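Local coordinates for protein angiotensin-converting enzyme (Anopheles gambiae, PDB 6S1Y) that probably acts as a zinc-dependent peptidase of the angiotensin-converting enzyme family, cleaving peptides within a deep, largely helical active-site channel, at residues Y154-W159 with V469-V474; F507-C512 with I572-D577; K30-L35 with T53-D58. All blocks are in the same frame, centred on the assembly; numbering follows the deposited sequence.

Contact 1: residues Y154-W159 with V469-V474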
ATOM      1  N   TYR A 154      17.170   1.285  19.845  1.00 42.22           N
ATOM      2  CA  TYR A 154      18.413   1.020  19.121  1.00 42.47           C
ATOM      3  C   TYR A 154      18.133   0.662  17.666  1.00 41.88           C
ATOM      4  O   TYR A 154      18.707   1.254  16.746  1.00 41.93           O
ATOM      5  CB  TYR A 154      19.202  -0.105  19.817  1.00 44.17           C
ATOM      6  CG  TYR A 154      20.304  -0.736  18.965  1.00 46.07           C
ATOM      7  CD1 TYR A 154      21.559  -0.160  18.887  1.00 45.62           C
ATOM      8  CD2 TYR A 154      20.075  -1.908  18.250  1.00 45.71           C
ATOM      9  CE1 TYR A 154      22.559  -0.727  18.115  1.00 46.18           C
ATOM     10  CE2 TYR A 154      21.065  -2.482  17.481  1.00 47.47           C
ATOM     11  CZ  TYR A 154      22.315  -1.887  17.422  1.00 47.61           C
ATOM     12  OH  TYR A 154      23.315  -2.455  16.644  1.00 47.26           O
ATOM     13  N   TYR A 155      17.227  -0.283  17.425  1.00 41.32           N
ATOM     14  CA  TYR A 155      17.004  -0.686  16.044  1.00 41.01           C
ATOM     15  C   TYR A 155      16.328   0.414  15.246  1.00 38.11           C
ATOM     16  O   TYR A 155      16.574   0.560  14.049  1.00 37.03           O
ATOM     17  CB  TYR A 155      16.188  -1.971  15.969  1.00 40.55           C
ATOM     18  CG  TYR A 155      16.975  -3.215  16.362  1.00 44.92           C
ATOM     19  CD1 TYR A 155      18.029  -3.701  15.573  1.00 44.47           C
ATOM     20  CD2 TYR A 155      16.656  -3.912  17.525  1.00 43.97           C
ATOM     21  CE1 TYR A 155      18.737  -4.837  15.943  1.00 44.77           C
ATOM     22  CE2 TYR A 155      17.363  -5.028  17.901  1.00 44.58           C
ATOM     23  CZ  TYR A 155      18.394  -5.498  17.112  1.00 45.36           C
ATOM     24  OH  TYR A 155      19.067  -6.626  17.521  1.00 44.90           O
ATOM     25  N   TRP A 156      15.425   1.168  15.874  1.00 40.43           N
ATOM     26  CA  TRP A 156      14.809   2.296  15.172  1.00 38.87           C
ATOM     27  C   TRP A 156      15.883   3.269  14.703  1.00 37.38           C
ATOM     28  O   TRP A 156      15.935   3.636  13.523  1.00 36.38           O
ATOM     29  CB  TRP A 156      13.794   2.981  16.084  1.00 37.61           C
ATOM     30  CG  TRP A 156      12.942   4.009  15.416  1.00 36.66           C
ATOM     31  CD1 TRP A 156      11.626   3.884  15.072  1.00 37.86           C
ATOM     32  CD2 TRP A 156      13.330   5.329  15.028  1.00 37.19           C
ATOM     33  NE1 TRP A 156      11.167   5.058  14.490  1.00 36.24           N
ATOM     34  CE2 TRP A 156      12.194   5.954  14.453  1.00 37.31           C
ATOM     35  CE3 TRP A 156      14.530   6.054  15.109  1.00 39.19           C
ATOM     36  CZ2 TRP A 156      12.232   7.252  13.939  1.00 37.51           C
ATOM     37  CZ3 TRP A 156      14.564   7.357  14.595  1.00 37.29           C
ATOM     38  CH2 TRP A 156      13.421   7.939  14.029  1.00 38.46           C
ATOM     39  N   VAL A 157      16.794   3.637  15.613  1.00 37.22           N
ATOM     40  CA  VAL A 157      17.883   4.557  15.285  1.00 37.47           C
ATOM     41  C   VAL A 157      18.800   3.978  14.208  1.00 39.23           C
ATOM     42  O   VAL A 157      19.186   4.675  13.259  1.00 39.39           O
ATOM     43  CB  VAL A 157      18.675   4.915  16.551  1.00 41.79           C
ATOM     44  CG1 VAL A 157      19.975   5.662  16.187  1.00 41.11           C
ATOM     45  CG2 VAL A 157      17.788   5.743  17.500  1.00 39.11           C
ATOM     46  N   GLN A 158      19.188   2.707  14.353  1.00 40.10           N
ATOM     47  CA  GLN A 158      19.986   2.046  13.326  1.00 40.33           C
ATOM     48  C   GLN A 158      19.309   2.119  11.965  1.00 40.68           C
ATOM     49  O   GLN A 158      19.929   2.502  10.965  1.00 40.81           O
ATOM     50  CB  GLN A 158      20.215   0.589  13.710  1.00 43.01           C
ATOM     51  CG  GLN A 158      21.154   0.416  14.888  1.00 45.28           C
ATOM     52  CD  GLN A 158      22.595   0.624  14.505  1.00 50.70           C
ATOM     53  OE1 GLN A 158      23.055   0.146  13.451  1.00 52.32           O
ATOM     54  NE2 GLN A 158      23.328   1.327  15.352  1.00 49.26           N
ATOM     55  N   TRP A 159      18.029   1.749  11.907  1.00 39.13           N
ATOM     56  CA  TRP A 159      17.345   1.676  10.623  1.00 38.58           C
ATOM     57  C   TRP A 159      17.321   3.033   9.932  1.00 39.93           C
ATOM     58  O   TRP A 159      17.696   3.153   8.757  1.00 41.22           O
ATOM     59  CB  TRP A 159      15.915   1.151  10.800  1.00 37.14           C
ATOM     60  CG  TRP A 159      15.164   1.210   9.497  1.00 39.92           C
ATOM     61  CD1 TRP A 159      14.227   2.128   9.120  1.00 39.64           C
ATOM     62  CD2 TRP A 159      15.334   0.333   8.370  1.00 40.25           C
ATOM     63  NE1 TRP A 159      13.800   1.882   7.834  1.00 38.15           N
ATOM     64  CE2 TRP A 159      14.456   0.777   7.359  1.00 39.27           C
ATOM     65  CE3 TRP A 159      16.137  -0.794   8.129  1.00 40.24           C
ATOM     66  CZ2 TRP A 159      14.359   0.138   6.129  1.00 40.77           C
ATOM     67  CZ3 TRP A 159      16.043  -1.422   6.912  1.00 40.52           C
ATOM     68  CH2 TRP A 159      15.168  -0.949   5.919  1.00 42.79           C
ATOM     69  N   VAL A 469       2.256  10.597  16.523  1.00 34.42           N
ATOM     70  CA  VAL A 469       3.384   9.739  16.875  1.00 34.11           C
ATOM     71  C   VAL A 469       4.662  10.519  16.601  1.00 34.97           C
ATOM     72  O   VAL A 469       4.677  11.466  15.806  1.00 34.91           O
ATOM     73  CB  VAL A 469       3.394   8.401  16.096  1.00 35.24           C
ATOM     74  CG1 VAL A 469       2.089   7.687  16.295  1.00 34.84           C
ATOM     75  CG2 VAL A 469       3.669   8.621  14.629  1.00 34.34           C
ATOM     76  N   GLU A 470       5.747  10.089  17.242  1.00 34.49           N
ATOM     77  CA  GLU A 470       7.005  10.825  17.167  1.00 35.72           C
ATOM     78  C   GLU A 470       8.177   9.860  17.275  1.00 35.64           C
ATOM     79  O   GLU A 470       8.055   8.784  17.872  1.00 33.77           O
ATOM     80  CB  GLU A 470       7.109  11.890  18.285  1.00 34.86           C
ATOM     81  CG  GLU A 470       7.263  11.304  19.697  1.00 33.97           C
ATOM     82  CD  GLU A 470       7.281  12.345  20.816  1.00 38.70           C
ATOM     83  OE1 GLU A 470       6.946  13.543  20.543  1.00 39.69           O
ATOM     84  OE2 GLU A 470       7.638  11.965  21.966  1.00 37.17           O
ATOM     85  N   PRO A 471       9.346  10.250  16.769  1.00 36.89           N
ATOM     86  CA  PRO A 471      10.554   9.456  16.948  1.00 37.64           C
ATOM     87  C   PRO A 471      10.872   9.216  18.411  1.00 38.27           C
ATOM     88  O   PRO A 471      10.511  10.015  19.286  1.00 36.07           O
ATOM     89  CB  PRO A 471      11.645  10.324  16.294  1.00 39.06           C
ATOM     90  CG  PRO A 471      10.931  11.214  15.337  1.00 38.89           C
ATOM     91  CD  PRO A 471       9.591  11.460  15.958  1.00 39.55           C
ATOM     92  N   PRO A 472      11.620   8.144  18.703  1.00 38.62           N
ATOM     93  CA  PRO A 472      12.020   7.857  20.083  1.00 38.14           C
ATOM     94  C   PRO A 472      13.188   8.694  20.585  1.00 40.10           C
ATOM     95  O   PRO A 472      13.503   8.639  21.781  1.00 40.13           O
ATOM     96  CB  PRO A 472      12.422   6.384  19.999  1.00 39.49           C
ATOM     97  CG  PRO A 472      13.056   6.312  18.625  1.00 38.62           C
ATOM     98  CD  PRO A 472      12.179   7.164  17.755  1.00 38.69           C
ATOM     99  N   VAL A 473      13.881   9.413  19.705  1.00 40.04           N
ATOM    100  CA  VAL A 473      15.013  10.256  20.061  1.00 40.39           C
ATOM    101  C   VAL A 473      14.848  11.560  19.294  1.00 42.57           C
ATOM    102  O   VAL A 473      14.099  11.641  18.317  1.00 41.86           O
ATOM    103  CB  VAL A 473      16.370   9.623  19.706  1.00 41.91           C
ATOM    104  CG1 VAL A 473      16.607   8.330  20.490  1.00 41.55           C
ATOM    105  CG2 VAL A 473      16.438   9.386  18.198  1.00 40.40           C
ATOM    106  N   VAL A 474      15.604  12.572  19.708  1.00 41.84           N
ATOM    107  CA  VAL A 474      15.587  13.843  19.005  1.00 43.25           C
ATOM    108  C   VAL A 474      16.234  13.680  17.639  1.00 42.18           C
ATOM    109  O   VAL A 474      17.319  13.105  17.524  1.00 43.56           O
ATOM    110  CB  VAL A 474      16.304  14.913  19.842  1.00 49.69           C
ATOM    111  CG1 VAL A 474      16.443  16.210  19.064  1.00 47.59           C
ATOM    112  CG2 VAL A 474      15.548  15.141  21.149  1.00 47.96           C
TER
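A tryptophan-proline CH-pi contact joins helix 149-163 to the turn that follows the short strand 469-470: P472 sets CD and CG over one face of the W156 indole. CD of P472 stands 3.5 Å from the centroid of the six-membered ring of W156 and 13° off its normal, almost directly above the centre. CG of P472 follows alongside, 3.7 Å from W156 CD2, so two carbons of the proline ring rest on the indole. P471 meets the far end of the same ring at an oblique angle, with its CB 3.7 Å from W156 CH2. The indole gets there because CG of W156 is anti to the backbone N (chi1 -171°), which swings the flat group off the helix and toward the two prolines. One residue on, V157 adds a smaller aliphatic touch: its CG2 lies 3.9 Å from CG2 of V473, the two branched side chains crossing at about a right angle. No hydrogen bond links the segments, and the interface is purely apolar. W156 is buried, whereas V157, P472 and V473 remain partly exposed, so the contact runs from the interior toward the surface. The indole also stacks with Y160 of its own helix and touches F143 of helix 135-145. W460 of helix 455-467 meets both W156 and P471, while strand 469-470 pairs in parallel with strand 244-245.

Contact 2: residues F507-C512 with I572-D577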
ATOM      1  N   PHE A 507     -16.423  -1.330  -1.613  1.00 47.86           N
ATOM      2  CA  PHE A 507     -16.429  -2.595  -2.346  1.00 46.44           C
ATOM      3  C   PHE A 507     -16.894  -3.738  -1.443  1.00 48.45           C
ATOM      4  O   PHE A 507     -17.733  -4.560  -1.835  1.00 48.96           O
ATOM      5  CB  PHE A 507     -15.026  -2.891  -2.888  1.00 43.89           C
ATOM      6  CG  PHE A 507     -14.524  -1.905  -3.929  1.00 45.84           C
ATOM      7  CD1 PHE A 507     -15.385  -1.055  -4.592  1.00 46.50           C
ATOM      8  CD2 PHE A 507     -13.185  -1.878  -4.269  1.00 45.52           C
ATOM      9  CE1 PHE A 507     -14.913  -0.191  -5.566  1.00 49.21           C
ATOM     10  CE2 PHE A 507     -12.703  -1.013  -5.240  1.00 46.14           C
ATOM     11  CZ  PHE A 507     -13.563  -0.166  -5.887  1.00 48.00           C
ATOM     12  N   HIS A 508     -16.344  -3.812  -0.225  1.00 46.75           N
ATOM     13  CA  HIS A 508     -16.733  -4.862   0.715  1.00 47.85           C
ATOM     14  C   HIS A 508     -18.228  -4.822   1.007  1.00 49.29           C
ATOM     15  O   HIS A 508     -18.882  -5.868   1.078  1.00 51.08           O
ATOM     16  CB  HIS A 508     -15.930  -4.701   2.005  1.00 48.36           C
ATOM     17  CG  HIS A 508     -16.270  -5.681   3.091  1.00 47.14           C
ATOM     18  ND1 HIS A 508     -16.009  -7.026   2.988  1.00 46.52           N
ATOM     19  CD2 HIS A 508     -16.792  -5.497   4.326  1.00 47.80           C
ATOM     20  CE1 HIS A 508     -16.362  -7.634   4.104  1.00 46.85           C
ATOM     21  NE2 HIS A 508     -16.848  -6.729   4.930  1.00 48.46           N
ATOM     22  N   ARG A 509     -18.779  -3.627   1.211  1.00 48.09           N
ATOM     23  CA  ARG A 509     -20.199  -3.508   1.509  1.00 49.29           C
ATOM     24  C   ARG A 509     -21.037  -4.023   0.347  1.00 51.15           C
ATOM     25  O   ARG A 509     -22.017  -4.749   0.554  1.00 52.32           O
ATOM     26  CB  ARG A 509     -20.546  -2.053   1.810  1.00 48.86           C
ATOM     27  CG  ARG A 509     -22.050  -1.780   1.993  1.00 52.25           C
ATOM     28  CD  ARG A 509     -22.323  -0.403   2.569  1.00 51.03           C
ATOM     29  NE  ARG A 509     -21.928   0.661   1.662  1.00 51.28           N
ATOM     30  CZ  ARG A 509     -21.987   1.954   1.956  1.00 54.41           C
ATOM     31  NH1 ARG A 509     -22.432   2.348   3.149  1.00 55.32           N
ATOM     32  NH2 ARG A 509     -21.599   2.853   1.059  1.00 54.58           N
ATOM     33  N   ALA A 510     -20.665  -3.655  -0.879  1.00 50.54           N
ATOM     34  CA  ALA A 510     -21.400  -4.112  -2.049  1.00 49.65           C
ATOM     35  C   ALA A 510     -21.290  -5.619  -2.215  1.00 51.77           C
ATOM     36  O   ALA A 510     -22.272  -6.286  -2.557  1.00 52.30           O
ATOM     37  CB  ALA A 510     -20.881  -3.391  -3.293  1.00 50.15           C
ATOM     38  N   ALA A 511     -20.116  -6.187  -1.959  1.00 50.23           N
ATOM     39  CA  ALA A 511     -19.968  -7.624  -2.156  1.00 52.47           C
ATOM     40  C   ALA A 511     -20.715  -8.413  -1.093  1.00 53.49           C
ATOM     41  O   ALA A 511     -21.267  -9.483  -1.386  1.00 52.51           O
ATOM     42  CB  ALA A 511     -18.485  -8.010  -2.164  1.00 49.16           C
ATOM     43  N   CYS A 512     -20.710  -7.927   0.153  1.00 52.63           N
ATOM     44  CA  CYS A 512     -21.481  -8.583   1.202  1.00 53.49           C
ATOM     45  C   CYS A 512     -22.972  -8.511   0.899  1.00 52.72           C
ATOM     46  O   CYS A 512     -23.697  -9.490   1.088  1.00 55.01           O
ATOM     47  CB  CYS A 512     -21.166  -7.948   2.557  1.00 54.69           C
ATOM     48  SG  CYS A 512     -19.413  -8.076   3.024  1.00 54.16           S
ATOM     49  N   ILE A 572     -16.689   3.023   5.590  1.00 44.01           N
ATOM     50  CA  ILE A 572     -15.681   2.754   6.615  1.00 45.45           C
ATOM     51  C   ILE A 572     -16.089   3.340   7.964  1.00 42.72           C
ATOM     52  O   ILE A 572     -15.802   2.744   9.004  1.00 43.06           O
ATOM     53  CB  ILE A 572     -14.292   3.271   6.174  1.00 43.73           C
ATOM     54  CG1 ILE A 572     -13.239   2.802   7.172  1.00 44.09           C
ATOM     55  CG2 ILE A 572     -14.260   4.775   6.049  1.00 42.91           C
ATOM     56  CD1 ILE A 572     -11.815   3.247   6.847  1.00 45.00           C
ATOM     57  N   LEU A 573     -16.787   4.476   7.987  1.00 44.84           N
ATOM     58  CA  LEU A 573     -17.316   4.971   9.262  1.00 45.29           C
ATOM     59  C   LEU A 573     -18.380   4.043   9.831  1.00 44.15           C
ATOM     60  O   LEU A 573     -18.457   3.868  11.052  1.00 45.34           O
ATOM     61  CB  LEU A 573     -17.895   6.378   9.100  1.00 45.97           C
ATOM     62  CG  LEU A 573     -16.850   7.448   8.777  1.00 47.22           C
ATOM     63  CD1 LEU A 573     -17.509   8.802   8.450  1.00 47.79           C
ATOM     64  CD2 LEU A 573     -15.883   7.583   9.937  1.00 46.05           C
ATOM     65  N   GLU A 574     -19.197   3.412   8.975  1.00 45.64           N
ATOM     66  CA  GLU A 574     -20.151   2.414   9.468  1.00 45.27           C
ATOM     67  C   GLU A 574     -19.422   1.203  10.030  1.00 44.70           C
ATOM     68  O   GLU A 574     -19.823   0.652  11.067  1.00 42.65           O
ATOM     69  CB  GLU A 574     -21.106   1.980   8.343  1.00 49.15           C
ATOM     70  CG  GLU A 574     -22.160   0.937   8.769  1.00 52.13           C
ATOM     71  CD  GLU A 574     -23.037   0.420   7.606  1.00 58.59           C
ATOM     72  OE1 GLU A 574     -23.006   0.995   6.488  1.00 56.83           O
ATOM     73  OE2 GLU A 574     -23.753  -0.594   7.822  1.00 61.58           O
ATOM     74  N   TYR A 575     -18.367   0.760   9.337  1.00 43.22           N
ATOM     75  CA  TYR A 575     -17.634  -0.426   9.764  1.00 44.06           C
ATOM     76  C   TYR A 575     -17.102  -0.256  11.176  1.00 42.92           C
ATOM     77  O   TYR A 575     -17.196  -1.170  12.007  1.00 41.98           O
ATOM     78  CB  TYR A 575     -16.484  -0.687   8.776  1.00 44.16           C
ATOM     79  CG  TYR A 575     -15.693  -1.948   9.018  1.00 41.44           C
ATOM     80  CD1 TYR A 575     -14.622  -1.954   9.906  1.00 41.51           C
ATOM     81  CD2 TYR A 575     -15.985  -3.114   8.332  1.00 45.05           C
ATOM     82  CE1 TYR A 575     -13.876  -3.097  10.127  1.00 43.64           C
ATOM     83  CE2 TYR A 575     -15.246  -4.283   8.548  1.00 46.62           C
ATOM     84  CZ  TYR A 575     -14.184  -4.257   9.452  1.00 45.18           C
ATOM     85  OH  TYR A 575     -13.436  -5.374   9.688  1.00 43.72           O
ATOM     86  N   PHE A 576     -16.542   0.919  11.460  1.00 42.82           N
ATOM     87  CA  PHE A 576     -15.944   1.224  12.753  1.00 43.28           C
ATOM     88  C   PHE A 576     -16.874   1.991  13.693  1.00 43.11           C
ATOM     89  O   PHE A 576     -16.399   2.548  14.682  1.00 42.59           O
ATOM     90  CB  PHE A 576     -14.657   2.035  12.572  1.00 40.23           C
ATOM     91  CG  PHE A 576     -13.536   1.245  12.003  1.00 39.68           C
ATOM     92  CD1 PHE A 576     -12.960   0.232  12.727  1.00 39.34           C
ATOM     93  CD2 PHE A 576     -13.082   1.488  10.717  1.00 41.84           C
ATOM     94  CE1 PHE A 576     -11.947  -0.515  12.185  1.00 40.93           C
ATOM     95  CE2 PHE A 576     -12.067   0.731  10.174  1.00 40.16           C
ATOM     96  CZ  PHE A 576     -11.503  -0.255  10.898  1.00 38.68           C
ATOM     97  N   ASP A 577     -18.176   2.042  13.423  1.00 43.71           N
ATOM     98  CA  ASP A 577     -18.982   2.811  14.370  1.00 42.95           C
ATOM     99  C   ASP A 577     -19.100   2.096  15.715  1.00 42.46           C
ATOM    100  O   ASP A 577     -19.052   2.763  16.750  1.00 43.45           O
ATOM    101  CB  ASP A 577     -20.379   3.120  13.828  1.00 42.88           C
ATOM    102  CG  ASP A 577     -21.165   4.048  14.762  1.00 47.82           C
ATOM    103  OD1 ASP A 577     -20.838   5.262  14.855  1.00 46.54           O
ATOM    104  OD2 ASP A 577     -22.070   3.538  15.458  1.00 51.62           O
TER
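R509 and E574 alone make close contact between these two helical segments, in a long salt bridge at the protein surface. NH1 of R509 faces OE1 of E574 at 3.6 Å, a separation at which the attraction is probably largely one of charge. The carboxylate oxygen lies at the edge of the guanidinium, near its plane; the planes of the two flat groups are 52° apart, and only OE1 is directed to the arginine. The side chains cross at about a right angle. E574 reaches out extended, with CG anti to the backbone N (chi1 -179°), while R509 starts out the same way and then bends at chi3 (66°), bringing its guanidinium round to the glutamate.

Each charged group has further partners. OE2 of E574 is hydrogen-bonded to OH of Y518, a firmer link than the salt bridge and one that probably fixes the carboxylate, while D570 at NH1 and E564 at NH2 of R509 form weak, long ion pairs, and the three acids probably share the charge of the arginine.

Next to the pair, H508 and Y575 face each other without close contact. A loop ties both segments together: the carbonyl of L527 takes a hydrogen bond from NE2 of H508, N528 bonds the carbonyl of Y575, and C530 forms a disulfide with C512. Around them, L393 of helix 381-395 packs against both H508 and Y575, F507 leans on helices 381-395 and 554-562, and L573 rests on helix 203-233.

Contact 3: residues K30-L35 with T53-D58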
ATOM      1  N   LYS A  30       7.536  -2.506 -23.482  1.00 58.67           N
ATOM      2  CA  LYS A  30       7.202  -2.386 -22.070  1.00 59.34           C
ATOM      3  C   LYS A  30       7.402  -3.717 -21.357  1.00 57.99           C
ATOM      4  O   LYS A  30       7.829  -3.747 -20.193  1.00 58.24           O
ATOM      5  CB  LYS A  30       5.771  -1.897 -21.864  1.00 60.17           C
ATOM      6  CG  LYS A  30       5.565  -1.302 -20.457  1.00 65.01           C
ATOM      7  CD  LYS A  30       4.085  -1.204 -20.077  1.00 71.12           C
ATOM      8  CE  LYS A  30       3.875  -0.539 -18.704  1.00 73.12           C
ATOM      9  NZ  LYS A  30       3.413   0.891 -18.845  1.00 78.41           N
ATOM     10  N   ALA A  31       7.125  -4.824 -22.045  1.00 57.79           N
ATOM     11  CA  ALA A  31       7.388  -6.134 -21.464  1.00 55.80           C
ATOM     12  C   ALA A  31       8.880  -6.350 -21.296  1.00 54.84           C
ATOM     13  O   ALA A  31       9.336  -6.772 -20.235  1.00 55.50           O
ATOM     14  CB  ALA A  31       6.775  -7.234 -22.329  1.00 54.08           C
ATOM     15  N   HIS A  32       9.663  -6.057 -22.334  1.00 56.66           N
ATOM     16  CA  HIS A  32      11.112  -6.183 -22.207  1.00 58.32           C
ATOM     17  C   HIS A  32      11.611  -5.366 -21.023  1.00 56.76           C
ATOM     18  O   HIS A  32      12.460  -5.813 -20.252  1.00 55.27           O
ATOM     19  CB  HIS A  32      11.790  -5.740 -23.506  1.00 62.27           C
ATOM     20  CG  HIS A  32      13.276  -5.909 -23.501  1.00 65.54           C
ATOM     21  ND1 HIS A  32      14.148  -4.839 -23.464  1.00 67.45           N
ATOM     22  CD2 HIS A  32      14.047  -7.024 -23.510  1.00 67.25           C
ATOM     23  CE1 HIS A  32      15.391  -5.287 -23.454  1.00 68.52           C
ATOM     24  NE2 HIS A  32      15.358  -6.609 -23.481  1.00 70.58           N
ATOM     25  N   GLN A  33      11.054  -4.178 -20.836  1.00 57.45           N
ATOM     26  CA  GLN A  33      11.502  -3.326 -19.745  1.00 57.65           C
ATOM     27  C   GLN A  33      11.100  -3.908 -18.396  1.00 55.93           C
ATOM     28  O   GLN A  33      11.920  -3.981 -17.472  1.00 52.40           O
ATOM     29  CB  GLN A  33      10.933  -1.930 -19.954  1.00 57.95           C
ATOM     30  CG  GLN A  33      11.355  -0.948 -18.919  1.00 59.92           C
ATOM     31  CD  GLN A  33      10.185  -0.505 -18.108  1.00 63.79           C
ATOM     32  OE1 GLN A  33       9.479   0.439 -18.479  1.00 64.11           O
ATOM     33  NE2 GLN A  33       9.945  -1.202 -16.993  1.00 64.04           N
ATOM     34  N   THR A  34       9.854  -4.366 -18.277  1.00 55.97           N
ATOM     35  CA  THR A  34       9.415  -5.002 -17.045  1.00 54.64           C
ATOM     36  C   THR A  34      10.293  -6.195 -16.696  1.00 54.84           C
ATOM     37  O   THR A  34      10.669  -6.390 -15.527  1.00 52.65           O
ATOM     38  CB  THR A  34       7.964  -5.445 -17.184  1.00 53.34           C
ATOM     39  OG1 THR A  34       7.122  -4.303 -17.318  1.00 54.22           O
ATOM     40  CG2 THR A  34       7.537  -6.226 -15.975  1.00 54.96           C
ATOM     41  N   LEU A  35      10.630  -7.008 -17.701  1.00 53.34           N
ATOM     42  CA  LEU A  35      11.422  -8.201 -17.457  1.00 55.06           C
ATOM     43  C   LEU A  35      12.782  -7.847 -16.868  1.00 54.49           C
ATOM     44  O   LEU A  35      13.238  -8.481 -15.906  1.00 53.33           O
ATOM     45  CB  LEU A  35      11.576  -8.978 -18.760  1.00 55.53           C
ATOM     46  CG  LEU A  35      11.648 -10.497 -18.663  1.00 60.16           C
ATOM     47  CD1 LEU A  35      11.626 -11.064 -20.085  1.00 60.87           C
ATOM     48  CD2 LEU A  35      12.879 -10.942 -17.901  1.00 66.03           C
ATOM     49  N   THR A  53      18.173  -0.191 -16.620  1.00 51.79           N
ATOM     50  CA  THR A  53      18.032   1.164 -17.136  1.00 52.38           C
ATOM     51  C   THR A  53      18.184   1.204 -18.652  1.00 52.35           C
ATOM     52  O   THR A  53      17.502   1.993 -19.315  1.00 53.08           O
ATOM     53  CB  THR A  53      19.019   2.119 -16.457  1.00 54.23           C
ATOM     54  OG1 THR A  53      20.341   1.880 -16.922  1.00 58.63           O
ATOM     55  CG2 THR A  53      19.008   1.948 -14.945  1.00 51.85           C
ATOM     56  N   LYS A  54      19.034   0.349 -19.228  1.00 54.01           N
ATOM     57  CA  LYS A  54      19.082   0.238 -20.685  1.00 54.50           C
ATOM     58  C   LYS A  54      17.704  -0.103 -21.256  1.00 55.34           C
ATOM     59  O   LYS A  54      17.215   0.559 -22.178  1.00 55.48           O
ATOM     60  CB  LYS A  54      20.104  -0.816 -21.109  1.00 56.56           C
ATOM     61  CG  LYS A  54      20.376  -0.796 -22.629  1.00 61.25           C
ATOM     62  CD  LYS A  54      20.625  -2.184 -23.215  1.00 70.78           C
ATOM     63  CE  LYS A  54      20.119  -2.283 -24.676  1.00 70.07           C
ATOM     64  NZ  LYS A  54      20.570  -1.117 -25.520  1.00 68.59           N
ATOM     65  N   ALA A  55      17.062  -1.148 -20.728  1.00 54.90           N
ATOM     66  CA  ALA A  55      15.751  -1.531 -21.243  1.00 54.33           C
ATOM     67  C   ALA A  55      14.726  -0.434 -20.995  1.00 56.59           C
ATOM     68  O   ALA A  55      13.813  -0.231 -21.808  1.00 57.29           O
ATOM     69  CB  ALA A  55      15.300  -2.839 -20.604  1.00 55.99           C
ATOM     70  N   ALA A  56      14.871   0.299 -19.887  1.00 55.24           N
ATOM     71  CA  ALA A  56      14.001   1.444 -19.653  1.00 57.48           C
ATOM     72  C   ALA A  56      14.297   2.566 -20.644  1.00 54.80           C
ATOM     73  O   ALA A  56      13.373   3.200 -21.168  1.00 53.19           O
ATOM     74  CB  ALA A  56      14.151   1.940 -18.213  1.00 53.83           C
ATOM     75  N   ALA A  57      15.578   2.822 -20.919  1.00 55.54           N
ATOM     76  CA  ALA A  57      15.924   3.830 -21.918  1.00 57.12           C
ATOM     77  C   ALA A  57      15.349   3.459 -23.278  1.00 56.92           C
ATOM     78  O   ALA A  57      14.781   4.310 -23.973  1.00 58.39           O
ATOM     79  CB  ALA A  57      17.440   3.995 -21.995  1.00 58.00           C
ATOM     80  N   ASP A  58      15.463   2.180 -23.657  1.00 58.69           N
ATOM     81  CA  ASP A  58      14.888   1.699 -24.913  1.00 59.91           C
ATOM     82  C   ASP A  58      13.396   1.980 -24.971  1.00 59.43           C
ATOM     83  O   ASP A  58      12.881   2.473 -25.981  1.00 60.01           O
ATOM     84  CB  ASP A  58      15.130   0.197 -25.074  1.00 58.86           C
ATOM     85  CG  ASP A  58      16.588  -0.139 -25.260  1.00 63.44           C
ATOM     86  OD1 ASP A  58      17.393   0.805 -25.430  1.00 62.74           O
ATOM     87  OD2 ASP A  58      16.928  -1.350 -25.233  1.00 68.19           O
TER
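Q33 and A55 bring segments 30-35 and 53-58 closest together, in an antiparallel pair of helices, 12-42 and 46-70, part of the N-terminal helices that, as in other enzymes of this family, probably form a lid over the active-site channel. The segment axes approach to 8.3 Å at 163°, and the CA atoms of Q33 and A55 are only 4.8 Å apart. The tight part is made by the stem of Q33: its CG touches CA of A56 at 3.6 Å and its CB lies 3.8 Å from the carbonyl O of A55. Chi1 (-178°) sets CG of Q33 against A56, and the bend at chi2 (-114°) turns the amide away from 53-58. F59 of helix 46-70 also touches Q33, and A56 is backed by F103 and L107 of helix 100-119.

The outer side is looser. The exposed H32 brings its ring obliquely to the A55 methyl, ND1 3.7 Å from CB. D58 carries a long salt bridge to K54 within its own helix, NZ to OD2 at 3.7 Å, and this OD2 lies 4.8 Å from ND1 of H32. No hydrogen bond or salt bridge crosses the segments, so here the helices are held by close fit of methylene, methyl and backbone atoms and the imidazole of H32; a weak attraction to D58 is possible if H32 is protonated.

In the fold
The three contacts use six separate elements of one chain, and none touches another. Contact 1 is partly buried and wholly apolar, built on an aromatic ring and prolines. Contact 3, also partly buried, relies on close approach of two helix backbones, with H32, K54 and D58 on its more exposed side. Contact 2 differs from both: it is a surface contact, burying about half as much area as contact 1, and charge takes the place of shape, with a disulfide-linked loop bridging its helices. Contacts 2 and 3 lie on opposite sides of the chain's centre, about 40 Å between centres, and contacts 1 and 2 are about 35 Å apart between centres.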